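Local coordinates for protein apicoplast TIC22, putative (Plasmodium falciparum 3D7, PDB 4E6Z) that appears to act as an essential chaperone required for protein import into the apicoplast, the plastid of the malaria parasite, at residues A[80-83]-A[89-92]; A[100-105]-A[140-145]; A[241-246]-A[255-260]. One frame throughout, in Å; residues are numbered along the deposited sequence.

Interaction 1 (A[80-83]-A[89-92]); sequences FLIT and PYIF. With GOL (glycerol), chain B.
Thr-83 and Pro-89 form a single beta bridge, CA to CA 4.3 Å, where the chain, after a short loop beyond strand 78-83, passes close to the strand's end. No direct hydrogen bond joins the two backbones. Proline has no N-H to give; its CA-H makes a CA-H...O contact instead, Pro-89 CA lying 3.6 Å from Ile-82 O.

The polar work falls to a glycerol, probably from the crystallisation liquor. Its O2 gives a bond to Ile-82 O at 2.6 Å and receives one from Tyr-90 N at 2.9 Å, the latter bent to 141° at the hydrogen. O3 takes a straighter bond from Ile-82 N at 2.8 Å, with 161° at the hydrogen. Glycerol thus links the N-H and C=O of Ile-82 to the N-H of Tyr-90 across the gap in the crystal.

Apolar contacts complete the join. Leu-81 and Pro-89 lie side by side, CD2 to CG 4.1 Å, and both also touch Trp-166 of strand 164-169. Tyr-90 has CG beside its own backbone N (chi1 -71°), which carries the ring back to the strand's end; Ile-82 O lies near the ring plane at its edge. The phenol hydroxyl bonds to Asn-127 O, fixing the far end of the ring, while Tyr-90 CE2 meets Thr-83 C obliquely at 3.4 Å.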
# COMPACT_ATOMS: atom_id res chain seq x y z
N PHE A 80 0.64 -5.50 -5.33
CA PHE A 80 1.44 -6.41 -6.13
C PHE A 80 1.49 -7.82 -5.56
O PHE A 80 1.62 -8.02 -4.36
CB PHE A 80 2.85 -5.86 -6.32
CG PHE A 80 2.87 -4.51 -6.96
CD1 PHE A 80 2.97 -4.37 -8.34
CD2 PHE A 80 2.76 -3.36 -6.19
CE1 PHE A 80 2.98 -3.12 -8.93
CE2 PHE A 80 2.77 -2.11 -6.78
CZ PHE A 80 2.88 -1.99 -8.15
N LEU A 81 1.38 -8.80 -6.46
CA LEU A 81 1.48 -10.20 -6.08
C LEU A 81 2.48 -10.91 -6.97
O LEU A 81 2.81 -10.44 -8.06
CB LEU A 81 0.12 -10.89 -6.19
CG LEU A 81 -1.03 -10.46 -5.29
CD1 LEU A 81 -1.76 -9.29 -5.90
CD2 LEU A 81 -2.00 -11.61 -5.08
N ILE A 82 2.99 -12.04 -6.50
CA ILE A 82 3.84 -12.88 -7.32
C ILE A 82 2.98 -14.03 -7.84
O ILE A 82 2.25 -14.66 -7.08
CB ILE A 82 5.07 -13.40 -6.54
CG1 ILE A 82 6.03 -12.25 -6.22
CG2 ILE A 82 5.80 -14.46 -7.35
CD1 ILE A 82 5.48 -11.22 -5.28
N THR A 83 3.02 -14.27 -9.14
CA THR A 83 2.15 -15.26 -9.74
C THR A 83 2.89 -16.10 -10.76
O THR A 83 4.01 -15.76 -11.16
CB THR A 83 0.96 -14.60 -10.47
OG1 THR A 83 1.43 -13.91 -11.63
CG2 THR A 83 0.24 -13.61 -9.55
N PRO A 89 -1.70 -16.70 -7.99
CA PRO A 89 -0.79 -16.49 -6.86
C PRO A 89 -0.25 -17.80 -6.30
O PRO A 89 -0.91 -18.83 -6.38
CB PRO A 89 -1.68 -15.82 -5.80
CG PRO A 89 -2.90 -15.36 -6.54
CD PRO A 89 -3.09 -16.32 -7.65
N TYR A 90 0.94 -17.75 -5.72
CA TYR A 90 1.50 -18.88 -5.01
C TYR A 90 1.03 -18.89 -3.56
O TYR A 90 1.15 -17.90 -2.85
CB TYR A 90 3.02 -18.85 -5.09
CG TYR A 90 3.52 -19.17 -6.47
CD1 TYR A 90 3.72 -20.49 -6.87
CD2 TYR A 90 3.75 -18.16 -7.40
CE1 TYR A 90 4.16 -20.79 -8.16
CE2 TYR A 90 4.20 -18.45 -8.68
CZ TYR A 90 4.39 -19.77 -9.05
OH TYR A 90 4.83 -20.05 -10.32
N ILE A 91 0.46 -20.02 -3.14
CA ILE A 91 -0.04 -20.15 -1.78
C ILE A 91 1.01 -20.76 -0.88
O ILE A 91 1.70 -21.71 -1.27
CB ILE A 91 -1.29 -21.04 -1.73
CG1 ILE A 91 -2.38 -20.48 -2.65
CG2 ILE A 91 -1.80 -21.15 -0.30
CD1 ILE A 91 -3.58 -21.39 -2.79
N PHE A 92 1.14 -20.22 0.33
CA PHE A 92 2.08 -20.77 1.30
C PHE A 92 1.34 -21.18 2.56
O PHE A 92 0.37 -20.55 2.96
CB PHE A 92 3.18 -19.76 1.62
CG PHE A 92 4.06 -19.46 0.45
CD1 PHE A 92 5.16 -20.26 0.17
CD2 PHE A 92 3.78 -18.40 -0.39
CE1 PHE A 92 5.97 -19.99 -0.92
CE2 PHE A 92 4.59 -18.13 -1.47
CZ PHE A 92 5.68 -18.93 -1.74
C1 GOL B . 0.97 -15.20 -2.72
O1 GOL B . 1.47 -15.64 -1.48
C2 GOL B . 2.12 -14.65 -3.54
O2 GOL B . 2.41 -15.51 -4.61
C3 GOL B . 1.72 -13.28 -4.06
O3 GOL B . 2.75 -12.37 -3.77

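Interaction 2 (A[100-105]-A[140-145]); sequences CYMFLC and ELMKEF
Glu-144 N donates to Glu-140 O at 2.9 Å, one of the backbone bonds of helix 135-150, the helix whose Leu-141 and Met-142 meet Met-102. This is alpha-on-beta packing: the helix lies over strand 97-103, the middle member of a mixed three-stranded sheet. No hydrogen bond crosses the interface, and the nearest CA atoms, those of Met-102 and Met-142, are 10.4 Å apart, so long side chains have to span the gap.

Met-102, a selenomethionine like Met-142, does most of this. Its CB points at the helix, and CG stands beside the backbone N (chi1 -53°). The chain runs extended as far as SE, then bends at the last torsion (chi3 -59°), turning the methyl CE onto Met-142. An unbranched, flexible residue suits the place because it can reach across and still adapt its end to two neighbours. The same side chain also touches Val-79 and Leu-81 of strand 78-83, so it sits where the helix and two strands converge.

On the helix, Leu-141 points its CB toward the strand and touches it through one branch, CD1, whereas Met-142 flanks the contact. Both side chains cross obliquely to Met-102, meeting it through small areas and not lying alongside. Leu-141 CD1 touches Met-102 SE at 4.0 Å, and Met-142 CG lies 3.9 Å from the methyl CE of Met-102.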
# COMPACT_ATOMS: atom_id res chain seq x y z
N CYS A 100 -1.70 -16.08 1.05
CA CYS A 100 -1.13 -15.39 -0.10
C CYS A 100 -0.68 -13.99 0.29
O CYS A 100 -1.29 -13.35 1.15
CB CYS A 100 -2.13 -15.35 -1.27
SG CYS A 100 -2.35 -16.97 -2.10
N TYR A 101 0.39 -13.52 -0.34
CA TYR A 101 1.00 -12.24 0.01
C TYR A 101 0.69 -11.14 -0.99
O TYR A 101 0.84 -11.31 -2.20
CB TYR A 101 2.52 -12.42 0.13
CG TYR A 101 2.92 -13.30 1.29
CD1 TYR A 101 3.05 -12.78 2.57
CD2 TYR A 101 3.14 -14.66 1.11
CE1 TYR A 101 3.40 -13.58 3.64
CE2 TYR A 101 3.50 -15.47 2.18
CZ TYR A 101 3.63 -14.92 3.44
OH TYR A 101 3.98 -15.71 4.50
N MSE A 102 0.25 -10.00 -0.48
CA MSE A 102 -0.02 -8.84 -1.31
C MSE A 102 0.83 -7.67 -0.83
O MSE A 102 0.79 -7.31 0.34
CB MSE A 102 -1.50 -8.47 -1.22
CG MSE A 102 -2.42 -9.62 -1.53
SE MSE A 102 -4.29 -9.13 -1.43
CE MSE A 102 -4.38 -8.52 0.42
N PHE A 103 1.62 -7.10 -1.74
CA PHE A 103 2.57 -6.05 -1.37
C PHE A 103 2.12 -4.68 -1.85
O PHE A 103 1.68 -4.52 -2.98
CB PHE A 103 3.96 -6.37 -1.93
CG PHE A 103 4.53 -7.68 -1.45
CD1 PHE A 103 5.35 -7.72 -0.33
CD2 PHE A 103 4.24 -8.86 -2.11
CE1 PHE A 103 5.87 -8.92 0.12
CE2 PHE A 103 4.77 -10.07 -1.67
CZ PHE A 103 5.58 -10.10 -0.55
N LEU A 104 2.24 -3.68 -0.97
CA LEU A 104 1.94 -2.31 -1.36
C LEU A 104 3.11 -1.70 -2.11
O LEU A 104 2.95 -0.73 -2.86
CB LEU A 104 1.58 -1.47 -0.13
CG LEU A 104 0.12 -1.61 0.33
CD1 LEU A 104 -0.04 -1.25 1.80
CD2 LEU A 104 -0.80 -0.77 -0.55
N CYS A 105 4.30 -2.28 -1.92
CA CYS A 105 5.51 -1.83 -2.60
C CYS A 105 6.02 -2.92 -3.53
O CYS A 105 6.28 -4.04 -3.08
CB CYS A 105 6.59 -1.43 -1.60
SG CYS A 105 8.19 -0.99 -2.34
N GLU A 140 -11.59 -6.08 -1.07
CA GLU A 140 -12.64 -7.05 -1.37
C GLU A 140 -12.21 -8.45 -0.98
O GLU A 140 -13.03 -9.27 -0.56
CB GLU A 140 -13.00 -7.01 -2.86
CG GLU A 140 -13.55 -5.67 -3.33
CD GLU A 140 -13.77 -5.62 -4.83
OE1 GLU A 140 -13.30 -6.54 -5.53
OE2 GLU A 140 -14.42 -4.66 -5.30
N LEU A 141 -10.91 -8.73 -1.10
CA LEU A 141 -10.37 -10.04 -0.76
C LEU A 141 -10.32 -10.27 0.75
O LEU A 141 -10.86 -11.24 1.26
CB LEU A 141 -8.98 -10.23 -1.38
CG LEU A 141 -8.95 -10.42 -2.90
CD1 LEU A 141 -7.52 -10.51 -3.40
CD2 LEU A 141 -9.73 -11.67 -3.29
N MSE A 142 -9.65 -9.36 1.46
CA MSE A 142 -9.53 -9.46 2.91
C MSE A 142 -10.90 -9.52 3.58
O MSE A 142 -11.08 -10.21 4.58
CB MSE A 142 -8.73 -8.28 3.45
CG MSE A 142 -7.39 -8.08 2.78
SE MSE A 142 -6.70 -6.28 3.04
CE MSE A 142 -6.45 -6.32 4.98
N LYS A 143 -11.85 -8.78 3.01
CA LYS A 143 -13.20 -8.70 3.55
C LYS A 143 -14.00 -9.97 3.25
O LYS A 143 -14.61 -10.56 4.14
CB LYS A 143 -13.93 -7.49 2.97
CG LYS A 143 -15.37 -7.34 3.43
CD LYS A 143 -16.12 -6.37 2.54
CE LYS A 143 -15.37 -5.06 2.39
NZ LYS A 143 -16.03 -4.15 1.41
N GLU A 144 -13.99 -10.37 1.99
CA GLU A 144 -14.67 -11.59 1.55
C GLU A 144 -14.18 -12.81 2.33
O GLU A 144 -14.88 -13.83 2.40
CB GLU A 144 -14.46 -11.79 0.05
CG GLU A 144 -14.39 -13.23 -0.40
CD GLU A 144 -13.27 -13.47 -1.39
OE1 GLU A 144 -12.12 -13.70 -0.94
OE2 GLU A 144 -13.53 -13.42 -2.61
N PHE A 145 -12.99 -12.71 2.90
CA PHE A 145 -12.41 -13.81 3.67
C PHE A 145 -13.14 -14.02 4.99
O PHE A 145 -13.48 -15.15 5.35
CB PHE A 145 -10.92 -13.56 3.93
CG PHE A 145 -10.31 -14.50 4.93
CD1 PHE A 145 -9.96 -15.79 4.56
CD2 PHE A 145 -10.09 -14.09 6.23
CE1 PHE A 145 -9.40 -16.66 5.48
CE2 PHE A 145 -9.52 -14.96 7.16
CZ PHE A 145 -9.18 -16.24 6.78

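Interaction 3 (A[241-246]-A[255-260]); sequences LNMVDL and FGFVPS
Leu-241, near the end of strand 238-242, directs CD1 to CZ of Phe-255, 4.2 Å away and oblique to the ring. Its side chain also packs on Val-194 and Tyr-196; a branched apolar residue suits a place between the neighbouring strand and the ring of Phe-255.

Asn-242 ends the strand and is the N-cap of the weakly bonded helix that follows. Asparagine fits because its short side chain can return to the chain: OD1 accepts a weak bond from Val-244 N at 3.4 Å, and another weak one from Tyr-192 N.

At Met-243, a selenomethionine, CG is carried opposite the backbone N (chi1 180°), which brings it to the Phe-257 ring, 4.1 Å from CE1. The two side chains cross at about a right angle, and a flexible, unbranched chain lets the end of Met-243 lead away.

Leu-246 touches both phenylalanines. Its CD2 lies over a face of Phe-255, 4.1 Å from CE2, while its CB is 4.5 Å from Phe-257 CZ, oblique to that ring. It further touches Val-194 and Leu-212, its compact branches suiting a buried spot. Phe-255 and Phe-257 project to the same side of their strand, and their broad, flat rings let each meet two residues of 241-246. Parallel edge strands of a mixed sheet, connected by a short helix packed over one face, make this a beta-alpha-beta crossover.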
# COMPACT_ATOMS: atom_id res chain seq x y z
N LEU A 241 -0.78 7.71 10.32
CA LEU A 241 -2.09 7.14 10.57
C LEU A 241 -2.14 5.69 10.10
O LEU A 241 -1.31 5.24 9.31
CB LEU A 241 -3.18 7.96 9.87
CG LEU A 241 -3.38 9.38 10.38
CD1 LEU A 241 -4.32 10.15 9.47
CD2 LEU A 241 -3.91 9.37 11.81
N ASN A 242 -3.12 4.95 10.61
CA ASN A 242 -3.32 3.56 10.22
C ASN A 242 -4.35 3.48 9.10
O ASN A 242 -5.54 3.72 9.33
CB ASN A 242 -3.76 2.73 11.42
CG ASN A 242 -4.07 1.29 11.04
OD1 ASN A 242 -3.56 0.76 10.06
ND2 ASN A 242 -4.92 0.64 11.84
N MSE A 243 -3.89 3.17 7.89
CA MSE A 243 -4.76 3.16 6.71
C MSE A 243 -6.07 2.42 6.97
O MSE A 243 -7.13 2.82 6.49
CB MSE A 243 -4.06 2.53 5.51
CG MSE A 243 -4.93 2.48 4.27
SE MSE A 243 -4.50 0.99 3.08
CE MSE A 243 -4.74 -0.48 4.34
N VAL A 244 -5.99 1.33 7.73
CA VAL A 244 -7.17 0.54 8.05
C VAL A 244 -8.23 1.34 8.81
O VAL A 244 -9.41 1.32 8.45
CB VAL A 244 -6.80 -0.72 8.87
CG1 VAL A 244 -8.02 -1.26 9.61
CG2 VAL A 244 -6.20 -1.78 7.96
N ASP A 245 -7.80 2.06 9.84
CA ASP A 245 -8.71 2.89 10.63
C ASP A 245 -9.41 3.93 9.77
O ASP A 245 -10.52 4.36 10.08
CB ASP A 245 -7.96 3.59 11.77
CG ASP A 245 -7.45 2.62 12.82
OD1 ASP A 245 -7.68 1.40 12.68
OD2 ASP A 245 -6.83 3.08 13.80
N LEU A 246 -8.76 4.33 8.69
CA LEU A 246 -9.29 5.36 7.81
C LEU A 246 -10.42 4.84 6.93
O LEU A 246 -11.29 5.60 6.51
CB LEU A 246 -8.18 5.98 6.97
CG LEU A 246 -7.16 6.77 7.78
CD1 LEU A 246 -5.92 7.06 6.96
CD2 LEU A 246 -7.78 8.05 8.32
N PHE A 255 -10.29 13.17 3.53
CA PHE A 255 -8.97 12.66 3.16
C PHE A 255 -8.89 12.23 1.69
O PHE A 255 -9.87 11.75 1.12
CB PHE A 255 -8.57 11.49 4.05
CG PHE A 255 -8.17 11.89 5.44
CD1 PHE A 255 -6.93 12.47 5.68
CD2 PHE A 255 -9.02 11.68 6.51
CE1 PHE A 255 -6.56 12.84 6.96
CE2 PHE A 255 -8.65 12.05 7.79
CZ PHE A 255 -7.42 12.63 8.02
N GLY A 256 -7.72 12.41 1.10
CA GLY A 256 -7.43 11.89 -0.22
C GLY A 256 -6.18 11.04 -0.19
O GLY A 256 -5.17 11.42 0.40
N PHE A 257 -6.24 9.87 -0.82
CA PHE A 257 -5.10 8.96 -0.86
C PHE A 257 -4.14 9.31 -1.99
O PHE A 257 -4.55 9.45 -3.14
CB PHE A 257 -5.55 7.51 -1.00
CG PHE A 257 -6.05 6.90 0.28
CD1 PHE A 257 -5.18 6.67 1.33
CD2 PHE A 257 -7.38 6.55 0.43
CE1 PHE A 257 -5.63 6.11 2.52
CE2 PHE A 257 -7.83 5.98 1.61
CZ PHE A 257 -6.96 5.77 2.65
N VAL A 258 -2.86 9.45 -1.65
CA VAL A 258 -1.82 9.62 -2.66
C VAL A 258 -0.91 8.39 -2.69
O VAL A 258 -0.08 8.21 -1.81
CB VAL A 258 -0.97 10.88 -2.41
CG1 VAL A 258 0.09 11.02 -3.50
CG2 VAL A 258 -1.85 12.14 -2.33
N PRO A 259 -1.09 7.54 -3.71
CA PRO A 259 -0.29 6.32 -3.86
C PRO A 259 1.20 6.62 -3.96
O PRO A 259 1.59 7.71 -4.38
CB PRO A 259 -0.78 5.74 -5.18
CG PRO A 259 -2.11 6.37 -5.43
CD PRO A 259 -2.03 7.73 -4.83
N SER A 260 2.03 5.66 -3.58
CA SER A 260 3.46 5.76 -3.82
C SER A 260 3.69 6.05 -5.29
O SER A 260 3.24 5.30 -6.15
CB SER A 260 4.15 4.44 -3.44
OG SER A 260 5.50 4.43 -3.87

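Interactions 1 and 2 belong together, their centres 11 Å apart, and they touch: Phe-80 N and Phe-103 O, 2.7 Å apart, probably form a hydrogen bond between strands 78-83 and 97-103. Beyond that pair the glycerol of interaction 1 also receives a weak bond from Tyr-101 N, so it connects both segments of interaction 1 with strand 97-103 of interaction 2. Ile-91 CG1 packs on Cys-100 SG at 3.6 Å, a further join between the loop and that strand. Interaction 3 belongs to a separate, four-stranded sheet. Its centre lies about 16 Å from that of interaction 2 and about 24 Å from that of interaction 1, without touching either. All three follow in series along the chain.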